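Local coordinates for protein L-Ribose isomerase (Acinetobacter, PDB 4Q0S) that probably interconverts the aldopentose L-ribose and its ketose L-ribulose in a metal-containing cupin barrel, at residues E134-P139 with A200-P205; P160-V165 with T179-L184. All coordinates share one frame; numbering follows the deposited sequence.

Overall arrangement
Both contacts involve the same antiparallel sheet of the cupin barrel, and their centres lie about 7 Å apart. Contact 1 pairs the strand holding 134-139 with the one holding 200-205; contact 2 lays the loop 160-165 over strand 180-185, which flanks the other edge of strand 132-137. They meet through Tyr181 OH, 2.5 Å from Glu134 OE1 in a probable hydrogen bond, and through Trp161 CE2, 3.3 Å from Phe136 CD1. Contact 1 reaches the ribitol pocket beside the cobalt, probably the active site: the nearest atoms of the Phe201 side chain and a bound ribitol are about 4 Å apart, and those of Phe201 and cobalt about 6 Å. Contact 2 sits farther out, near the surface.

Contact 1 of 2, residues E134-P139 with A200-P205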
loop_
_atom_site.group_PDB
_atom_site.type_symbol
_atom_site.label_atom_id
_atom_site.label_comp_id
_atom_site.label_asym_id
_atom_site.label_seq_id
_atom_site.Cartn_x
_atom_site.Cartn_y
_atom_site.Cartn_z
ATOM N N GLU A 134 16.689 12.932 -5.438
ATOM C CA GLU A 134 17.426 14.142 -5.756
ATOM C C GLU A 134 18.006 13.954 -7.143
ATOM O O GLU A 134 18.883 13.112 -7.367
ATOM C CB GLU A 134 18.525 14.401 -4.721
ATOM C CG GLU A 134 17.965 14.893 -3.392
ATOM C CD GLU A 134 19.037 15.352 -2.416
ATOM O OE1 GLU A 134 18.929 16.491 -1.921
ATOM O OE2 GLU A 134 19.976 14.584 -2.136
ATOM N N VAL A 135 17.481 14.735 -8.078
ATOM C CA VAL A 135 17.895 14.669 -9.470
ATOM C C VAL A 135 18.833 15.815 -9.815
ATOM O O VAL A 135 18.599 16.967 -9.449
ATOM C CB VAL A 135 16.664 14.729 -10.415
ATOM C CG1 VAL A 135 17.084 14.424 -11.849
ATOM C CG2 VAL A 135 15.603 13.738 -9.952
ATOM N N PHE A 136 19.908 15.476 -10.513
ATOM C CA PHE A 136 20.892 16.451 -10.946
ATOM C C PHE A 136 20.842 16.330 -12.459
ATOM O O PHE A 136 20.852 15.219 -12.995
ATOM C CB PHE A 136 22.276 16.062 -10.410
ATOM C CG PHE A 136 22.288 15.772 -8.931
ATOM C CD1 PHE A 136 22.288 16.811 -7.999
ATOM C CD2 PHE A 136 22.245 14.460 -8.470
ATOM C CE1 PHE A 136 22.241 16.544 -6.627
ATOM C CE2 PHE A 136 22.197 14.183 -7.105
ATOM C CZ PHE A 136 22.196 15.227 -6.180
ATOM N N TYR A 137 20.757 17.458 -13.156
ATOM C CA TYR A 137 20.687 17.396 -14.603
ATOM C C TYR A 137 21.101 18.680 -15.307
ATOM O O TYR A 137 21.234 19.737 -14.691
ATOM C CB TYR A 137 19.267 17.037 -15.042
ATOM C CG TYR A 137 18.251 18.116 -14.732
ATOM C CD1 TYR A 137 17.781 18.304 -13.436
ATOM C CD2 TYR A 137 17.763 18.954 -15.739
ATOM C CE1 TYR A 137 16.847 19.293 -13.142
ATOM C CE2 TYR A 137 16.833 19.953 -15.456
ATOM C CZ TYR A 137 16.376 20.115 -14.157
ATOM O OH TYR A 137 15.438 21.076 -13.865
ATOM N N SER A 138 21.295 18.559 -16.618
ATOM C CA SER A 138 21.662 19.685 -17.465
ATOM C C SER A 138 20.378 20.122 -18.157
ATOM O O SER A 138 19.752 19.338 -18.865
ATOM C CB SER A 138 22.690 19.258 -18.513
ATOM O OG SER A 138 23.001 20.343 -19.376
ATOM N N PRO A 139 19.969 21.381 -17.951
ATOM C CA PRO A 139 18.751 21.927 -18.554
ATOM C C PRO A 139 18.817 22.069 -20.079
ATOM O O PRO A 139 17.790 22.269 -20.735
ATOM C CB PRO A 139 18.583 23.260 -17.834
ATOM C CG PRO A 139 19.991 23.670 -17.583
ATOM C CD PRO A 139 20.641 22.392 -17.118
ATOM N N ALA A 200 21.361 12.454 -13.486
ATOM C CA ALA A 200 21.821 11.545 -12.455
ATOM C C ALA A 200 20.894 11.784 -11.270
ATOM O O ALA A 200 20.199 12.799 -11.210
ATOM C CB ALA A 200 23.267 11.868 -12.065
ATOM N N PHE A 201 20.862 10.844 -10.337
ATOM C CA PHE A 201 20.022 11.011 -9.170
ATOM C C PHE A 201 20.487 10.125 -8.034
ATOM O O PHE A 201 21.150 9.114 -8.254
ATOM C CB PHE A 201 18.553 10.739 -9.522
ATOM C CG PHE A 201 18.291 9.372 -10.100
ATOM C CD1 PHE A 201 18.144 8.263 -9.270
ATOM C CD2 PHE A 201 18.148 9.203 -11.477
ATOM C CE1 PHE A 201 17.853 7.000 -9.807
ATOM C CE2 PHE A 201 17.859 7.947 -12.024
ATOM C CZ PHE A 201 17.709 6.844 -11.185
ATOM N N ARG A 202 20.155 10.524 -6.813
ATOM C CA ARG A 202 20.545 9.760 -5.643
ATOM C C ARG A 202 19.444 9.796 -4.599
ATOM O O ARG A 202 18.503 10.589 -4.682
ATOM C CB ARG A 202 21.801 10.353 -4.993
ATOM C CG ARG A 202 21.511 11.632 -4.204
ATOM C CD ARG A 202 22.659 12.036 -3.270
ATOM N NE ARG A 202 22.265 13.142 -2.396
ATOM C CZ ARG A 202 23.025 13.646 -1.428
ATOM N NH1 ARG A 202 24.235 13.147 -1.199
ATOM N NH2 ARG A 202 22.568 14.642 -0.677
ATOM N N CYS A 203 19.599 8.924 -3.613
ATOM C CA CYS A 203 18.714 8.850 -2.476
ATOM C C CYS A 203 19.492 9.619 -1.409
ATOM O O CYS A 203 20.691 9.395 -1.241
ATOM C CB CYS A 203 18.544 7.395 -2.034
ATOM S SG CYS A 203 17.677 7.192 -0.467
ATOM N N PRO A 204 18.845 10.561 -0.710
ATOM C CA PRO A 204 19.570 11.307 0.327
ATOM C C PRO A 204 20.223 10.311 1.290
ATOM O O PRO A 204 19.632 9.283 1.621
ATOM C CB PRO A 204 18.469 12.123 0.997
ATOM C CG PRO A 204 17.519 12.377 -0.119
ATOM C CD PRO A 204 17.456 11.036 -0.828
ATOM N N PRO A 205 21.452 10.600 1.745
ATOM C CA PRO A 205 22.198 9.728 2.667
ATOM C C PRO A 205 21.548 9.518 4.036
ATOM O O PRO A 205 21.807 8.522 4.708
ATOM C CB PRO A 205 23.551 10.432 2.797
ATOM C CG PRO A 205 23.667 11.216 1.529
ATOM C CD PRO A 205 22.271 11.756 1.349
HETATM O O HOH W 1 20.591 17.266 0.060
#
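Glu134 and Phe136 pair antiparallel with Arg202 and Ala200 as hydrogen-bonded pairs, each joined by two backbone N-H to O bonds, while Val135 and Phe201 form the non-hydrogen-bonded pair between them, their CA atoms 4.2 Å apart. There Glu134 O also receives a CA-H...O contact from Phe201 CA at 3.0 Å.

On the face carrying Glu134, Phe136, Ala200 and Arg202, the acid and the arginine run side by side. Arg202 turns NE and NH2 onto one oxygen: Glu134 OE2 lies 2.7 Å from NE and 3.0 Å from NH2, almost exactly in the guanidinium plane. The NE bond comes in nearly along the C-O axis of OE2, the NH2 bond on its syn lone pair; the carboxylate and guanidinium planes are nearly coplanar, 19° apart. The other oxygen, OE1, is hydrogen-bonded to Tyr181 OH and to a water 2.7 Å away, which only weakly reaches Arg202 NH2. Pro205 CD covers one guanidinium face, 3.3 Å above its centre. Beside the ion pair, Arg202 CG meets the edge of the Phe136 ring, 3.9 Å from CE2. With Arg202 CG between its own backbone N and carbonyl carbon (chi1 76°), the chain, extended from CG, carries NE and NH2 alongside Glu134.

The other face carries Val135 and Phe201, whose side chain lies against the bound ribitol. Strand 132-137 is flanked by strand 180-185 on its far edge, strand 199-202 by strand 113-118, and Met106 and Val108 of the other barrel sheet pack on Phe201.

Contact 2 of 2, residues P160-V165 with T179-L184; sequences PWPEGV and TSYVRL
Tyr181 presents the face of its ring to Pro162, and the contact centres on this CH-pi interaction. Pro162 CD sits 3.3 Å from the ring centroid and just 7° off the normal; the proline and the tyrosine cross at about a right angle, and Pro162 CG leans out toward the hydroxyl end, 3.8 Å from Tyr181 CZ. With CG anti to the backbone N (chi1 162°), the tyrosine ring rises from its strand to lie beneath the loop. Its opposite face looks back on the main chain at Arg183 N, offset toward the rim. The hydroxyl is hydrogen-bonded to Glu134 on the neighbouring strand, which ties down the far end of the ring.

Trp161 approaches Thr179 with the pyrrole side of its indole. CD1 comes 3.2 Å from Thr179 O, which lies at the ring edge near its plane, and the same CD1 packs 3.8 Å from Tyr181 CB. The indole N-H itself is spent on Leu178 O, just before the strand. From the residue before Trp161, the carbonyl oxygen Pro160 O approaches the tyrosine ring obliquely, 3.5 Å from Tyr181 CD2.

No direct hydrogen bond links the two segments. A water does so instead, accepting from Trp161 N at 2.8 Å and donating to Thr179 O, bridging the loop at Trp161 to the residue that leads into strand 180-185.

Beyond these segments, Trp161 also touches Leu167 and Tyr175. The arrangement is that of an irregular, proline-rich loop laid across the end strand of a cupin-barrel sheet, on the face of Tyr181 and Glu134 and away from the one where Phe201 meets ribitol.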
loop_
_atom_site.group_PDB
_atom_site.type_symbol
_atom_site.label_atom_id
_atom_site.label_comp_id
_atom_site.label_asym_id
_atom_site.label_seq_id
_atom_site.Cartn_x
_atom_site.Cartn_y
_atom_site.Cartn_z
ATOM N N PRO A 160 19.537 25.426 -7.909
ATOM C CA PRO A 160 20.948 25.064 -7.790
ATOM C C PRO A 160 21.022 23.890 -6.824
ATOM O O PRO A 160 20.046 23.579 -6.133
ATOM C CB PRO A 160 21.583 26.323 -7.208
ATOM C CG PRO A 160 20.469 26.922 -6.402
ATOM C CD PRO A 160 19.280 26.754 -7.318
ATOM N N TRP A 161 22.174 23.238 -6.778
ATOM C CA TRP A 161 22.363 22.116 -5.884
ATOM C C TRP A 161 22.336 22.590 -4.443
ATOM O O TRP A 161 22.745 23.712 -4.140
ATOM C CB TRP A 161 23.727 21.482 -6.104
ATOM C CG TRP A 161 23.874 20.595 -7.276
ATOM C CD1 TRP A 161 23.310 20.746 -8.508
ATOM C CD2 TRP A 161 24.742 19.464 -7.365
ATOM N NE1 TRP A 161 23.782 19.777 -9.364
ATOM C CE2 TRP A 161 24.663 18.977 -8.686
ATOM C CE3 TRP A 161 25.585 18.814 -6.452
ATOM C CZ2 TRP A 161 25.394 17.872 -9.120
ATOM C CZ3 TRP A 161 26.313 17.717 -6.882
ATOM C CH2 TRP A 161 26.212 17.256 -8.206
ATOM N N PRO A 162 21.826 21.752 -3.534
ATOM C CA PRO A 162 21.826 22.186 -2.139
ATOM C C PRO A 162 23.287 21.963 -1.742
ATOM O O PRO A 162 24.038 21.338 -2.497
ATOM C CB PRO A 162 20.878 21.194 -1.468
ATOM C CG PRO A 162 21.086 19.939 -2.273
ATOM C CD PRO A 162 21.110 20.477 -3.697
ATOM N N GLU A 163 23.706 22.464 -0.590
ATOM C CA GLU A 163 25.090 22.265 -0.183
ATOM C C GLU A 163 25.346 20.912 0.474
ATOM O O GLU A 163 24.432 20.285 1.007
ATOM C CB GLU A 163 25.515 23.362 0.788
ATOM C CG GLU A 163 25.559 24.748 0.183
ATOM C CD GLU A 163 26.102 25.761 1.159
ATOM O OE1 GLU A 163 25.511 25.904 2.253
ATOM O OE2 GLU A 163 27.122 26.408 0.835
ATOM N N GLY A 164 26.603 20.475 0.423
ATOM C CA GLY A 164 26.997 19.229 1.053
ATOM C C GLY A 164 26.627 17.924 0.381
ATOM O O GLY A 164 26.368 16.934 1.062
ATOM N N VAL A 165 26.602 17.902 -0.947
ATOM C CA VAL A 165 26.269 16.671 -1.650
ATOM C C VAL A 165 27.549 15.861 -1.848
ATOM O O VAL A 165 28.427 16.255 -2.615
ATOM C CB VAL A 165 25.624 16.964 -3.023
ATOM C CG1 VAL A 165 25.414 15.668 -3.796
ATOM C CG2 VAL A 165 24.291 17.680 -2.827
ATOM N N THR A 179 24.238 20.859 -13.376
ATOM C CA THR A 179 24.033 21.962 -12.447
ATOM C C THR A 179 22.604 22.189 -11.952
ATOM O O THR A 179 22.409 22.763 -10.879
ATOM C CB THR A 179 24.570 23.265 -13.071
ATOM O OG1 THR A 179 23.824 23.571 -14.255
ATOM C CG2 THR A 179 26.028 23.087 -13.464
ATOM N N SER A 180 21.609 21.757 -12.722
ATOM C CA SER A 180 20.222 21.919 -12.299
ATOM C C SER A 180 19.872 20.821 -11.304
ATOM O O SER A 180 20.343 19.690 -11.416
ATOM C CB SER A 180 19.273 21.867 -13.498
ATOM O OG SER A 180 19.293 23.097 -14.206
ATOM N N TYR A 181 19.034 21.158 -10.332
ATOM C CA TYR A 181 18.664 20.214 -9.287
ATOM C C TYR A 181 17.197 20.317 -8.908
ATOM O O TYR A 181 16.602 21.392 -8.955
ATOM C CB TYR A 181 19.528 20.480 -8.052
ATOM C CG TYR A 181 19.014 19.890 -6.757
ATOM C CD1 TYR A 181 19.435 18.633 -6.318
ATOM C CD2 TYR A 181 18.130 20.607 -5.947
ATOM C CE1 TYR A 181 18.995 18.109 -5.097
ATOM C CE2 TYR A 181 17.683 20.092 -4.733
ATOM C CZ TYR A 181 18.119 18.848 -4.312
ATOM O OH TYR A 181 17.694 18.356 -3.101
ATOM N N VAL A 182 16.624 19.186 -8.520
ATOM C CA VAL A 182 15.238 19.139 -8.093
ATOM C C VAL A 182 15.083 17.942 -7.163
ATOM O O VAL A 182 15.708 16.899 -7.368
ATOM C CB VAL A 182 14.265 19.007 -9.304
ATOM C CG1 VAL A 182 14.470 17.680 -10.021
ATOM C CG2 VAL A 182 12.842 19.144 -8.835
ATOM N N ARG A 183 14.277 18.108 -6.124
ATOM C CA ARG A 183 14.029 17.035 -5.176
ATOM C C ARG A 183 12.582 16.600 -5.365
ATOM O O ARG A 183 11.660 17.387 -5.157
ATOM C CB ARG A 183 14.276 17.528 -3.747
ATOM C CG ARG A 183 14.268 16.420 -2.701
ATOM C CD ARG A 183 15.174 16.771 -1.522
ATOM N NE ARG A 183 15.080 15.787 -0.448
ATOM C CZ ARG A 183 15.922 15.719 0.580
ATOM N NH1 ARG A 183 16.931 16.577 0.670
ATOM N NH2 ARG A 183 15.743 14.804 1.525
ATOM N N LEU A 184 12.392 15.345 -5.770
ATOM C CA LEU A 184 11.058 14.804 -6.025
ATOM C C LEU A 184 10.578 13.923 -4.878
ATOM O O LEU A 184 11.368 13.205 -4.260
ATOM C CB LEU A 184 11.064 13.978 -7.315
ATOM C CG LEU A 184 11.551 14.682 -8.589
ATOM C CD1 LEU A 184 11.572 13.686 -9.750
ATOM C CD2 LEU A 184 10.644 15.865 -8.903
HETATM O O HOH W 2 23.856 24.120 -8.789
#